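Local coordinates for protein methylocystis parvus OBBP MbnE (Methylocystis parvus OBBP, PDB 5ICQ) that probably binds the copper-chelating compound methanobactin in the periplasm, as a family 5 extracellular solute-binding protein serving its transport, at residues A[444-449]-A[492-497]; A[327-332]-A[488-493]; A[170-175]-A[182-187]; A[122-127]-A[192-197]; A[68-73]-A[263-268]. All coordinates share one frame; numbering follows the deposited sequence.

Contact 1: residues A[444-449]-A[492-497]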
# COMPACT_ATOMS: atom_id res chain seq x y z
N PHE A 444 -35.90 6.19 8.74
CA PHE A 444 -34.47 6.24 8.44
C PHE A 444 -34.24 5.74 7.02
O PHE A 444 -34.66 4.63 6.67
CB PHE A 444 -33.66 5.39 9.44
CG PHE A 444 -32.20 5.77 9.49
CD1 PHE A 444 -31.34 5.45 8.45
CD2 PHE A 444 -31.70 6.49 10.57
CE1 PHE A 444 -30.01 5.81 8.48
CE2 PHE A 444 -30.35 6.86 10.61
CZ PHE A 444 -29.51 6.52 9.56
N SER A 445 -33.59 6.57 6.20
CA SER A 445 -33.23 6.12 4.86
C SER A 445 -31.96 6.82 4.40
O SER A 445 -31.67 7.95 4.81
CB SER A 445 -34.37 6.35 3.85
OG SER A 445 -34.46 7.69 3.47
N PHE A 446 -31.19 6.13 3.56
CA PHE A 446 -29.93 6.69 3.08
C PHE A 446 -29.55 6.01 1.78
O PHE A 446 -30.17 5.03 1.35
CB PHE A 446 -28.82 6.56 4.13
CG PHE A 446 -28.27 5.15 4.34
CD1 PHE A 446 -28.90 4.27 5.20
CD2 PHE A 446 -27.10 4.74 3.71
CE1 PHE A 446 -28.39 2.99 5.42
CE2 PHE A 446 -26.58 3.46 3.91
CZ PHE A 446 -27.22 2.58 4.77
N GLU A 447 -28.52 6.55 1.14
CA GLU A 447 -28.07 6.07 -0.15
C GLU A 447 -26.64 5.58 -0.06
O GLU A 447 -25.80 6.24 0.56
CB GLU A 447 -28.17 7.20 -1.18
CG GLU A 447 -27.52 6.88 -2.52
CD GLU A 447 -27.33 8.13 -3.35
OE1 GLU A 447 -28.19 8.44 -4.19
OE2 GLU A 447 -26.32 8.83 -3.14
N ILE A 448 -26.35 4.43 -0.66
CA ILE A 448 -24.98 3.96 -0.86
C ILE A 448 -24.58 4.27 -2.29
O ILE A 448 -25.16 3.72 -3.23
CB ILE A 448 -24.83 2.45 -0.59
CG1 ILE A 448 -25.29 2.09 0.83
CG2 ILE A 448 -23.36 2.00 -0.83
CD1 ILE A 448 -25.28 0.57 1.10
N MET A 449 -23.57 5.11 -2.46
CA MET A 449 -23.08 5.43 -3.80
C MET A 449 -22.03 4.40 -4.20
O MET A 449 -21.10 4.14 -3.45
CB MET A 449 -22.49 6.84 -3.84
CG MET A 449 -21.85 7.19 -5.16
SD MET A 449 -21.19 8.89 -5.18
CE MET A 449 -19.73 8.74 -4.15
N PHE A 492 -22.11 12.17 -0.26
CA PHE A 492 -22.63 10.82 -0.16
C PHE A 492 -23.06 10.58 1.28
O PHE A 492 -22.60 11.26 2.20
CB PHE A 492 -21.58 9.77 -0.61
CG PHE A 492 -20.29 9.83 0.18
CD1 PHE A 492 -20.17 9.17 1.40
CD2 PHE A 492 -19.19 10.54 -0.30
CE1 PHE A 492 -18.99 9.24 2.14
CE2 PHE A 492 -18.00 10.60 0.43
CZ PHE A 492 -17.91 9.95 1.65
N ASP A 493 -23.99 9.62 1.46
CA ASP A 493 -24.29 9.12 2.80
C ASP A 493 -23.32 8.02 3.19
O ASP A 493 -22.80 8.00 4.32
CB ASP A 493 -25.72 8.57 2.88
CG ASP A 493 -26.79 9.62 2.65
OD1 ASP A 493 -26.58 10.81 2.99
OD2 ASP A 493 -27.87 9.24 2.14
N MET A 494 -23.08 7.10 2.26
CA MET A 494 -22.20 5.95 2.44
C MET A 494 -21.58 5.62 1.09
O MET A 494 -22.22 5.77 0.05
CB MET A 494 -22.98 4.74 2.98
CG MET A 494 -22.13 3.45 3.11
SD MET A 494 -23.07 2.13 3.91
CE MET A 494 -23.07 2.69 5.61
N MET A 495 -20.33 5.18 1.12
CA MET A 495 -19.68 4.71 -0.09
C MET A 495 -18.66 3.68 0.34
O MET A 495 -18.45 3.47 1.54
CB MET A 495 -19.04 5.86 -0.88
CG MET A 495 -17.93 6.60 -0.15
SD MET A 495 -17.09 7.78 -1.25
CE MET A 495 -16.02 6.66 -2.17
N ILE A 496 -18.03 3.02 -0.62
CA ILE A 496 -17.00 2.03 -0.30
C ILE A 496 -15.65 2.72 -0.43
O ILE A 496 -15.38 3.38 -1.44
CB ILE A 496 -17.12 0.79 -1.20
CG1 ILE A 496 -18.38 0.02 -0.80
CG2 ILE A 496 -15.87 -0.08 -1.07
CD1 ILE A 496 -18.76 -1.12 -1.75
N GLY A 497 -14.81 2.60 0.61
CA GLY A 497 -13.54 3.28 0.63
C GLY A 497 -12.42 2.31 0.96
O GLY A 497 -12.65 1.22 1.48
O HOH W 1 -24.67 8.31 -0.97
O HOH W 2 -18.58 3.19 -3.46
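Asp-493 reaches the backbone of Glu-447 and takes its N-H on OD2, 2.9 Å from Glu-447 N, through the anti lone pair, the one turned away from OD1. On the way its CB and OD2 brush CB of Phe-446, the ring and carboxylate planes being steeply inclined. One residue on, Met-494 lies side by side with Ile-448, its SD 3.8 Å from Ile-448 CG1. The same sulfur approaches Phe-446 obliquely, 3.8 Å from CE2, in a Met-aromatic contact. Met-449 N is bonded to Met-494 O at 2.9 Å, whereas the bond from Met-494 N to Glu-447 O is weak at 3.3 Å. The two strands are parallel neighbours in a mixed sheet, and beta-alpha-beta connections through helices 453-467 and 480-489 link them by way of strand 472-477. Helix 453-467 packs on the face carrying Phe-446, Ile-448 and Met-494. Against helix 480-489, on the other face, Met-449 bends at its last torsion (chi3 74°), which brings CE 4.0 Å from Met-495 SD and close to Phe-492 CB. A water spans Glu-447 O, Glu-447 OE2 and Asp-493 N, and OE2 is also salt-bridged to Arg-486. With an alanine at Asp-493, the N-H of Glu-447 would probably lose its acceptor and Arg-330, salt-bridged to OD1, one of its charged mates. Further out, Phe-333 meets Phe-446 edge-to-face.

Contact 2: residues A[327-332]-A[488-493]. With SO4 (sulfate ion), chain C.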
# COMPACT_ATOMS: atom_id res chain seq x y z
N ASN A 327 -20.62 8.57 6.22
CA ASN A 327 -20.29 10.00 6.20
C ASN A 327 -20.73 10.59 7.52
O ASN A 327 -21.89 11.01 7.69
CB ASN A 327 -20.94 10.71 5.02
CG ASN A 327 -20.52 12.18 4.95
OD1 ASN A 327 -19.85 12.67 5.85
ND2 ASN A 327 -20.89 12.87 3.87
N THR A 328 -19.80 10.65 8.49
CA THR A 328 -20.20 11.10 9.82
C THR A 328 -20.42 12.60 9.88
O THR A 328 -20.80 13.11 10.94
CB THR A 328 -19.17 10.71 10.88
OG1 THR A 328 -17.97 11.49 10.73
CG2 THR A 328 -18.79 9.23 10.73
N ARG A 329 -20.18 13.33 8.79
CA ARG A 329 -20.51 14.75 8.75
C ARG A 329 -22.00 14.99 8.69
O ARG A 329 -22.47 16.10 8.99
CB ARG A 329 -19.86 15.43 7.53
CG ARG A 329 -18.36 15.22 7.40
CD ARG A 329 -17.88 15.67 6.02
NE ARG A 329 -16.49 15.25 5.75
CZ ARG A 329 -16.16 14.05 5.29
NH1 ARG A 329 -17.10 13.13 5.08
NH2 ARG A 329 -14.88 13.75 5.06
N ARG A 330 -22.76 13.98 8.28
CA ARG A 330 -24.20 14.13 8.12
C ARG A 330 -24.93 13.59 9.35
O ARG A 330 -24.55 12.56 9.91
CB ARG A 330 -24.67 13.42 6.84
CG ARG A 330 -24.08 14.08 5.58
CD ARG A 330 -24.59 13.47 4.27
NE ARG A 330 -24.22 14.30 3.13
CZ ARG A 330 -24.54 14.04 1.86
NH1 ARG A 330 -25.25 12.96 1.55
NH2 ARG A 330 -24.16 14.88 0.90
N ALA A 331 -25.99 14.31 9.76
CA ALA A 331 -26.61 14.06 11.06
C ALA A 331 -27.05 12.61 11.23
O ALA A 331 -26.97 12.06 12.33
CB ALA A 331 -27.81 15.00 11.24
N LEU A 332 -27.47 11.95 10.15
CA LEU A 332 -27.97 10.59 10.28
C LEU A 332 -26.90 9.60 10.74
O LEU A 332 -27.26 8.55 11.28
CB LEU A 332 -28.58 10.11 8.97
CG LEU A 332 -27.64 9.54 7.91
CD1 LEU A 332 -28.47 8.99 6.74
CD2 LEU A 332 -26.67 10.60 7.40
N GLN A 488 -14.92 13.55 -3.90
CA GLN A 488 -14.06 14.69 -3.56
C GLN A 488 -14.79 15.70 -2.67
O GLN A 488 -14.17 16.31 -1.79
CB GLN A 488 -13.56 15.37 -4.83
CG GLN A 488 -12.45 14.58 -5.51
CD GLN A 488 -12.11 15.11 -6.90
OE1 GLN A 488 -12.83 15.94 -7.45
NE2 GLN A 488 -11.01 14.63 -7.46
N LYS A 489 -16.08 15.91 -2.92
CA LYS A 489 -16.87 16.85 -2.16
C LYS A 489 -17.57 16.22 -0.96
O LYS A 489 -18.27 16.93 -0.23
CB LYS A 489 -17.92 17.51 -3.07
CG LYS A 489 -17.29 18.26 -4.24
CD LYS A 489 -18.33 18.95 -5.11
CE LYS A 489 -17.68 19.93 -6.09
NZ LYS A 489 -18.67 20.61 -6.98
N PHE A 490 -17.37 14.92 -0.73
CA PHE A 490 -18.04 14.17 0.34
C PHE A 490 -19.57 14.25 0.20
O PHE A 490 -20.30 14.33 1.19
CB PHE A 490 -17.59 14.66 1.72
CG PHE A 490 -16.07 14.70 1.88
CD1 PHE A 490 -15.30 13.57 1.68
CD2 PHE A 490 -15.43 15.89 2.22
CE1 PHE A 490 -13.90 13.60 1.82
CE2 PHE A 490 -14.03 15.94 2.37
CZ PHE A 490 -13.27 14.79 2.15
N ASP A 491 -20.05 14.19 -1.05
CA ASP A 491 -21.49 14.25 -1.31
C ASP A 491 -22.04 12.82 -1.42
O ASP A 491 -22.39 12.31 -2.49
CB ASP A 491 -21.77 15.06 -2.57
CG ASP A 491 -23.25 15.13 -2.90
OD1 ASP A 491 -24.09 14.86 -2.00
OD2 ASP A 491 -23.57 15.42 -4.07
N PHE A 492 -22.11 12.17 -0.26
CA PHE A 492 -22.63 10.82 -0.16
C PHE A 492 -23.06 10.58 1.28
O PHE A 492 -22.60 11.26 2.20
CB PHE A 492 -21.58 9.77 -0.61
CG PHE A 492 -20.29 9.83 0.18
CD1 PHE A 492 -20.17 9.17 1.40
CD2 PHE A 492 -19.19 10.54 -0.30
CE1 PHE A 492 -18.99 9.24 2.14
CE2 PHE A 492 -18.00 10.60 0.43
CZ PHE A 492 -17.91 9.95 1.65
N ASP A 493 -23.99 9.62 1.46
CA ASP A 493 -24.29 9.12 2.80
C ASP A 493 -23.32 8.02 3.19
O ASP A 493 -22.80 8.00 4.32
CB ASP A 493 -25.72 8.57 2.88
CG ASP A 493 -26.79 9.62 2.65
OD1 ASP A 493 -26.58 10.81 2.99
OD2 ASP A 493 -27.87 9.24 2.14
S SO4 C . -27.12 17.14 7.42
O1 SO4 C . -26.24 17.72 6.42
O2 SO4 C . -28.22 18.06 7.72
O3 SO4 C . -27.68 15.89 6.91
O4 SO4 C . -26.37 16.89 8.65
O HOH W 3 -25.61 12.47 -1.24
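Arg-330 stretches over the backbone of 491-493, its chain extended from CG to NE. Its CB begins 3.9 Å from O3 of the bound sulfate, probably from the crystallisation liquor, which Ala-331 N hydrogen-bonds. CD passes 3.6 Å from Asp-493 OD1, and one face of the guanidinium settles over Phe-492 O. At the tip two salt bridges form: NH1 lies 2.9 Å from Asp-493 OD1, reaching it from above the carboxylate plane, and NH2 lies 2.9 Å from Asp-491 OD1, on the anti lone pair. A water also bridges NH1 and Asp-491 OD1. The loop that presents the arginine is a type I turn from Asn-327 to Arg-330, with an Asx turn in which Asn-327 OD1 accepts Arg-329 N; the facing loop leaves helix 480-489 by a Schellman motif at Phe-490. Asn-327 CG stands anti to its N (chi1 -176°), which directs the amide at the facing loop, where ND2 meets Phe-492 O at 2.9 Å, the acceptor lying in the amide plane. Arg-329 lays its guanidinium flat on the Phe-490 ring, centres 3.7 Å apart and planes at 12°. NH1 of Arg-329 is held by Asn-327 OD1 and Leu-526 O, while NH2 bonds Ala-518 O.

Contact 3: residues A[170-175]-A[182-187]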
# COMPACT_ATOMS: atom_id res chain seq x y z
N VAL A 170 12.70 20.31 4.24
CA VAL A 170 14.14 20.37 4.45
C VAL A 170 14.58 21.82 4.59
O VAL A 170 14.17 22.68 3.80
CB VAL A 170 14.86 19.68 3.28
CG1 VAL A 170 16.37 19.87 3.41
CG2 VAL A 170 14.51 18.20 3.25
N LYS A 171 15.43 22.09 5.57
CA LYS A 171 15.89 23.47 5.77
C LYS A 171 16.98 23.84 4.77
O LYS A 171 16.95 24.95 4.21
CB LYS A 171 16.39 23.66 7.20
CG LYS A 171 15.30 23.59 8.25
CD LYS A 171 14.20 24.59 7.95
CE LYS A 171 13.27 24.80 9.15
NZ LYS A 171 12.44 23.60 9.43
N SER A 172 17.94 22.96 4.52
CA SER A 172 18.91 23.20 3.46
C SER A 172 19.42 21.87 2.94
O SER A 172 19.45 20.87 3.66
CB SER A 172 20.09 24.07 3.92
OG SER A 172 20.99 23.34 4.73
N ALA A 173 19.82 21.87 1.67
CA ALA A 173 20.44 20.73 1.00
C ALA A 173 21.70 21.23 0.32
O ALA A 173 21.62 22.08 -0.58
CB ALA A 173 19.50 20.10 -0.03
N THR A 174 22.86 20.72 0.74
CA THR A 174 24.14 21.21 0.25
C THR A 174 25.07 20.03 -0.01
O THR A 174 24.84 18.90 0.43
CB THR A 174 24.81 22.16 1.24
OG1 THR A 174 25.14 21.44 2.43
CG2 THR A 174 23.90 23.33 1.60
N ALA A 175 26.15 20.32 -0.73
CA ALA A 175 27.18 19.34 -1.06
C ALA A 175 28.50 19.87 -0.50
O ALA A 175 29.17 20.68 -1.15
CB ALA A 175 27.28 19.12 -2.56
N ALA A 182 24.48 16.84 2.29
CA ALA A 182 24.08 17.16 3.66
C ALA A 182 22.69 17.79 3.64
O ALA A 182 22.48 18.83 2.99
CB ALA A 182 25.09 18.10 4.31
N TYR A 183 21.75 17.18 4.36
CA TYR A 183 20.41 17.72 4.53
C TYR A 183 20.24 18.24 5.96
O TYR A 183 20.43 17.48 6.92
CB TYR A 183 19.34 16.67 4.23
CG TYR A 183 19.22 16.26 2.78
CD1 TYR A 183 18.61 17.08 1.85
CD2 TYR A 183 19.67 15.01 2.36
CE1 TYR A 183 18.48 16.70 0.53
CE2 TYR A 183 19.54 14.61 1.03
CZ TYR A 183 18.94 15.46 0.13
OH TYR A 183 18.81 15.07 -1.19
N ASP A 184 19.89 19.53 6.08
CA ASP A 184 19.53 20.18 7.33
C ASP A 184 18.05 19.99 7.62
O ASP A 184 17.20 20.52 6.90
CB ASP A 184 19.94 21.65 7.20
CG ASP A 184 19.38 22.56 8.31
OD1 ASP A 184 18.39 22.27 8.97
OD2 ASP A 184 20.02 23.61 8.55
N LEU A 185 17.73 19.26 8.70
CA LEU A 185 16.35 19.06 9.12
C LEU A 185 16.06 19.68 10.49
O LEU A 185 15.16 19.22 11.19
CB LEU A 185 15.99 17.57 9.14
CG LEU A 185 16.49 16.69 7.98
CD1 LEU A 185 16.08 15.23 8.19
CD2 LEU A 185 15.97 17.22 6.67
N THR A 186 16.81 20.71 10.91
CA THR A 186 16.53 21.29 12.23
C THR A 186 15.13 21.88 12.30
O THR A 186 14.70 22.60 11.39
CB THR A 186 17.55 22.37 12.61
OG1 THR A 186 17.81 23.24 11.50
CG2 THR A 186 18.83 21.79 13.21
N GLY A 187 14.43 21.58 13.39
CA GLY A 187 13.12 22.14 13.64
C GLY A 187 11.96 21.45 12.97
O GLY A 187 10.82 21.90 13.15
O HOH W 4 22.75 21.26 4.26
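Ala-173 presses its methyl group against the Tyr-183 ring, CB lying 3.6 Å from CE1. Val-170 comes to the edge of the same ring with CG1, 3.9 Å from Tyr-183 CD1, while its CG2 meets Leu-185 CD2 at 3.8 Å. This is the close-packed side of the pair, turned toward helices 145-158 and 193-198, where Phe-152 and Leu-197 also touch Tyr-183.

The opposite face is polar and more exposed, yet around Asp-184 it is close too, Ser-172 OG lying 3.2 Å from Asp-184 CB. Its looser parts are the lysine end and a water held by the Ser-172 and Thr-174 hydroxyls that donates to Ala-182 O. Lys-171, bent at chi2 and chi4, runs beside the loop that follows strand 180-184, so that NZ reaches Thr-186 O at 3.2 Å. The Asp-184 carboxylate is fixed from its own segment: with CG anti to the backbone N (chi1 168°), OD1 accepts both Thr-186 N, in an Asx turn, and Thr-186 OG1 at 2.8 Å. Arg-126 forms a salt bridge with OD1 too, although the position of its NH1 is less sure. Replacing Asp-184 with an alanine would probably cost Thr-186 both of these bonds and leave its side chain free to turn.

Backbone bonds join the two strands, Ala-182 N lying 2.8 Å from Thr-174 O in a reciprocal hydrogen-bonded pair. At the other end Asp-184 O receives Lys-171 N at 2.7 Å and, weakly, Ser-172 N. Two residues thus face one, a classic beta bulge in the antiparallel hairpin of strands 172-175 and 180-184.

Contact 4: residues A[122-127]-A[192-197]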
# COMPACT_ATOMS: atom_id res chain seq x y z
N PRO A 122 20.48 10.47 16.38
CA PRO A 122 19.26 9.79 16.86
C PRO A 122 18.01 10.65 16.80
O PRO A 122 16.92 10.12 16.57
CB PRO A 122 19.62 9.41 18.30
CG PRO A 122 21.12 9.25 18.27
CD PRO A 122 21.61 10.31 17.32
N ALA A 123 18.14 11.96 16.99
CA ALA A 123 16.98 12.85 16.93
C ALA A 123 16.56 13.18 15.50
O ALA A 123 15.51 13.81 15.31
CB ALA A 123 17.27 14.15 17.69
N ARG A 124 17.36 12.78 14.50
CA ARG A 124 17.03 12.97 13.09
C ARG A 124 16.80 14.44 12.76
O ARG A 124 15.83 14.82 12.10
CB ARG A 124 15.83 12.10 12.70
CG ARG A 124 16.14 10.61 12.89
CD ARG A 124 15.13 9.65 12.26
NE ARG A 124 15.60 8.28 12.46
CZ ARG A 124 14.87 7.18 12.28
NH1 ARG A 124 13.60 7.26 11.88
NH2 ARG A 124 15.41 5.99 12.51
N THR A 125 17.72 15.28 13.22
CA THR A 125 17.75 16.69 12.84
C THR A 125 18.63 16.95 11.62
O THR A 125 18.54 18.04 11.03
CB THR A 125 18.25 17.54 14.01
OG1 THR A 125 19.55 17.10 14.41
CG2 THR A 125 17.30 17.43 15.21
N ARG A 126 19.48 15.98 11.23
CA ARG A 126 20.44 16.05 10.13
C ARG A 126 20.63 14.68 9.53
O ARG A 126 20.68 13.69 10.26
CB ARG A 126 21.84 16.44 10.58
CG ARG A 126 22.31 17.78 10.19
CD ARG A 126 21.49 18.75 10.93
NE ARG A 126 21.82 20.14 10.79
CZ ARG A 126 20.91 21.12 10.64
NH1 ARG A 126 19.63 20.77 10.47
NH2 ARG A 126 21.34 22.36 10.56
N VAL A 127 20.92 14.66 8.24
CA VAL A 127 21.43 13.44 7.61
C VAL A 127 22.36 13.82 6.47
O VAL A 127 22.03 14.68 5.64
CB VAL A 127 20.29 12.53 7.13
CG1 VAL A 127 19.34 13.26 6.17
CG2 VAL A 127 20.85 11.26 6.51
N GLU A 192 10.40 10.31 9.84
CA GLU A 192 10.35 9.59 8.57
C GLU A 192 11.14 10.29 7.47
O GLU A 192 11.58 9.64 6.52
CB GLU A 192 8.89 9.42 8.17
CG GLU A 192 8.60 8.35 7.14
CD GLU A 192 7.14 8.35 6.74
OE1 GLU A 192 6.29 8.70 7.59
OE2 GLU A 192 6.85 8.01 5.58
N LEU A 193 11.36 11.60 7.60
CA LEU A 193 11.94 12.37 6.50
C LEU A 193 13.31 11.87 6.03
O LEU A 193 13.53 11.85 4.81
CB LEU A 193 12.00 13.86 6.89
CG LEU A 193 12.49 14.83 5.82
CD1 LEU A 193 11.66 14.68 4.57
CD2 LEU A 193 12.39 16.27 6.34
N PRO A 194 14.25 11.46 6.90
CA PRO A 194 15.53 10.95 6.38
C PRO A 194 15.38 9.72 5.51
O PRO A 194 16.16 9.56 4.55
CB PRO A 194 16.33 10.63 7.65
CG PRO A 194 15.76 11.55 8.68
CD PRO A 194 14.29 11.59 8.37
N LEU A 195 14.42 8.83 5.80
CA LEU A 195 14.23 7.65 4.97
C LEU A 195 13.56 8.01 3.65
O LEU A 195 13.85 7.40 2.62
CB LEU A 195 13.40 6.59 5.71
CG LEU A 195 14.08 5.82 6.84
CD1 LEU A 195 14.11 6.62 8.14
CD2 LEU A 195 13.39 4.48 7.05
N ILE A 196 12.64 8.98 3.67
CA ILE A 196 12.05 9.48 2.43
C ILE A 196 13.13 10.08 1.53
O ILE A 196 13.15 9.85 0.31
CB ILE A 196 10.95 10.50 2.75
CG1 ILE A 196 9.74 9.81 3.39
CG2 ILE A 196 10.51 11.25 1.49
CD1 ILE A 196 8.78 10.76 4.05
N LEU A 197 14.05 10.86 2.10
CA LEU A 197 15.15 11.40 1.31
C LEU A 197 16.05 10.29 0.78
O LEU A 197 16.59 10.39 -0.33
CB LEU A 197 15.97 12.38 2.15
CG LEU A 197 15.24 13.65 2.60
CD1 LEU A 197 16.06 14.43 3.62
CD2 LEU A 197 14.93 14.51 1.39
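The guanidinium of Arg-124 carries a methyl group of Leu-195 over one face, CD1 lying 3.8 Å from NH1. Around this flat group backbone oxygens gather: NH1 donates to Arg-191 O and Met-40 O, and NH2 to Ala-39 O. The ring of Pro-194 meets the aliphatic part of the same arginine, the two side chains crossing at about a right angle, with Pro-194 CG 4.1 Å from Arg-124 CB and equally 4.1 Å from Arg-124 CD. The arginine reaches past the proline because its chain is extended from CG to NE (chi2 -168°, chi3 176°), which carries the methylenes across the proline ring and delivers the charged end beyond it to Leu-195.

Val-127 supplies the second half of the contact. Its CG1 faces two side chains about a helical turn apart, 4.3 Å from Pro-194 CB and 4.3 Å from Leu-197 CD1. Here the start of strand 126-131 packs on the first turn of helix 193-198. Within the antiparallel sheet Val-127 bonds to the backbone of Tyr-183, and Thr-125, just before the strand, to that of Leu-185, whose side chain in turn touches Leu-193 and Pro-194 of the helix. Leu-195 also meets Leu-38, Phe-108 and Leu-110.

The two segments meet by van der Waals packing, in part of an arginine, without a direct hydrogen bond, and the polar bonds lie around the contact. The N-H groups of the buried Arg-124 are shared among the carbonyls of Ala-39, Met-40 and Arg-191, whose dipoles probably offset part of the cost of burying its charge.

Contact 5: residues A[68-73]-A[263-268]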
# COMPACT_ATOMS: atom_id res chain seq x y z
N VAL A 68 6.75 -10.56 -19.03
CA VAL A 68 5.84 -10.03 -18.03
C VAL A 68 4.62 -9.46 -18.73
O VAL A 68 4.75 -8.82 -19.79
CB VAL A 68 6.56 -8.94 -17.20
CG1 VAL A 68 5.57 -8.12 -16.39
CG2 VAL A 68 7.62 -9.56 -16.30
N GLY A 69 3.44 -9.70 -18.17
CA GLY A 69 2.21 -9.18 -18.74
C GLY A 69 1.45 -8.32 -17.75
O GLY A 69 1.25 -8.70 -16.59
N LEU A 70 0.99 -7.16 -18.21
CA LEU A 70 0.31 -6.20 -17.36
C LEU A 70 -0.98 -5.76 -18.02
O LEU A 70 -1.06 -5.66 -19.25
CB LEU A 70 1.20 -4.97 -17.12
CG LEU A 70 2.44 -5.21 -16.27
CD1 LEU A 70 3.38 -4.00 -16.31
CD2 LEU A 70 2.03 -5.54 -14.83
N PRO A 71 -2.02 -5.47 -17.23
CA PRO A 71 -3.26 -4.97 -17.81
C PRO A 71 -3.17 -3.47 -18.07
O PRO A 71 -2.41 -2.74 -17.43
CB PRO A 71 -4.30 -5.28 -16.72
CG PRO A 71 -3.52 -5.11 -15.45
CD PRO A 71 -2.09 -5.54 -15.76
N GLY A 72 -3.96 -3.01 -19.04
CA GLY A 72 -4.02 -1.59 -19.30
C GLY A 72 -3.06 -1.12 -20.36
O GLY A 72 -2.81 -1.82 -21.35
N THR A 73 -2.51 0.08 -20.19
CA THR A 73 -1.66 0.68 -21.22
C THR A 73 -0.68 1.63 -20.55
O THR A 73 -0.68 1.81 -19.33
CB THR A 73 -2.51 1.39 -22.27
OG1 THR A 73 -1.68 1.78 -23.37
CG2 THR A 73 -3.18 2.62 -21.68
N ILE A 263 14.02 -8.24 -19.90
CA ILE A 263 12.67 -8.26 -19.35
C ILE A 263 11.76 -7.58 -20.36
O ILE A 263 11.95 -6.40 -20.67
CB ILE A 263 12.57 -7.54 -18.00
CG1 ILE A 263 13.56 -8.15 -16.99
CG2 ILE A 263 11.12 -7.60 -17.49
CD1 ILE A 263 13.80 -7.29 -15.79
N ASP A 264 10.76 -8.31 -20.85
CA ASP A 264 9.81 -7.78 -21.83
C ASP A 264 8.47 -7.58 -21.14
O ASP A 264 7.79 -8.55 -20.79
CB ASP A 264 9.69 -8.72 -23.03
CG ASP A 264 8.80 -8.14 -24.13
OD1 ASP A 264 8.64 -6.90 -24.19
OD2 ASP A 264 8.28 -8.93 -24.95
N LEU A 265 8.10 -6.32 -20.93
CA LEU A 265 6.85 -5.97 -20.27
C LEU A 265 5.80 -5.69 -21.34
O LEU A 265 5.88 -4.67 -22.04
CB LEU A 265 7.02 -4.75 -19.35
CG LEU A 265 7.98 -4.93 -18.17
CD1 LEU A 265 9.37 -4.43 -18.52
CD2 LEU A 265 7.46 -4.24 -16.92
N GLN A 266 4.82 -6.58 -21.47
CA GLN A 266 3.78 -6.46 -22.48
C GLN A 266 2.46 -6.06 -21.84
O GLN A 266 2.09 -6.60 -20.79
CB GLN A 266 3.59 -7.77 -23.24
CG GLN A 266 4.83 -8.36 -23.85
CD GLN A 266 4.54 -9.71 -24.49
OE1 GLN A 266 3.40 -10.01 -24.82
NE2 GLN A 266 5.58 -10.52 -24.67
N TYR A 267 1.75 -5.14 -22.48
CA TYR A 267 0.50 -4.60 -21.96
C TYR A 267 -0.68 -5.18 -22.73
O TYR A 267 -0.61 -5.35 -23.96
CB TYR A 267 0.50 -3.07 -22.01
CG TYR A 267 1.28 -2.47 -20.86
CD1 TYR A 267 2.67 -2.47 -20.86
CD2 TYR A 267 0.63 -1.93 -19.77
CE1 TYR A 267 3.39 -1.94 -19.80
CE2 TYR A 267 1.34 -1.39 -18.70
CZ TYR A 267 2.72 -1.40 -18.73
OH TYR A 267 3.42 -0.87 -17.68
N PHE A 268 -1.76 -5.48 -22.01
CA PHE A 268 -2.90 -6.19 -22.56
C PHE A 268 -4.19 -5.43 -22.24
O PHE A 268 -4.36 -4.93 -21.12
CB PHE A 268 -3.00 -7.63 -22.00
CG PHE A 268 -1.94 -8.56 -22.54
CD1 PHE A 268 -0.68 -8.61 -21.96
CD2 PHE A 268 -2.20 -9.37 -23.63
CE1 PHE A 268 0.29 -9.46 -22.46
CE2 PHE A 268 -1.23 -10.23 -24.14
CZ PHE A 268 0.02 -10.27 -23.55
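Leu-70 lies alongside Tyr-267, both side chains pointing the same way, and lays its CB over one face of the ring in a CH-pi contact, 4.1 Å from the ring centroid and 19° off the normal. Further along the leucine, CD1 slides to the phenol end, 3.4 Å from Tyr-267 OH, and also touches Leu-265 CD2. The hydroxyl itself is bonded to Gln-89 N, which helps to fix the ring. Gly-72 O stands at the edge of the same ring, near its plane, where the chain curls around it toward Thr-73.

Val-68 spreads its two branches over the neighbouring strand: CG2, anti to the carbonyl carbon, lies 4.2 Å from Ile-263 CG2, and CG1, anti to the backbone N (chi1 166°), faces Leu-265 CD2. Strands 65-71 and 262-268 run parallel at one edge of a four-stranded mixed sheet, although 190 residues separate them in sequence. Their ladder is regular, with Val-68 N bonded to Asp-264 O, Gln-266 N to Val-68 O at 2.8 Å, Leu-70 N to Gln-266 O and Phe-268 N to Leu-70 O.

On the other face, Phe-268 brings its ring beside Gly-69, CE1 being 4.2 Å from the glycine CA. Gln-266 NE2 donates to Asp-264 OD2 at 3.1 Å, while Asp-264 OD1 makes a salt bridge to Arg-237.

How the contacts relate
Contacts 1 and 2 adjoin, their centres about 8 Å apart, and share Phe-492 and Asp-493: OD2 of the aspartate serves contact 1 and OD1 contact 2, while Leu-332 packs on Phe-444 and Phe-446. Contacts 3 and 4 form a second cluster, centres about 10 Å apart, joined through neighbouring strands of one sheet, and Leu-185 CD2 touches Leu-193 CD2 at 3.7 Å. Contact 5 stands alone, its centre about 36 Å from that of contact 1 and 37 Å from that of contact 4, yet along the chain it encloses contacts 3 and 4. One sulfate lies at contact 2 and another, probably also from crystallisation, about 6 Å from the Asp-264 side chain in contact 5.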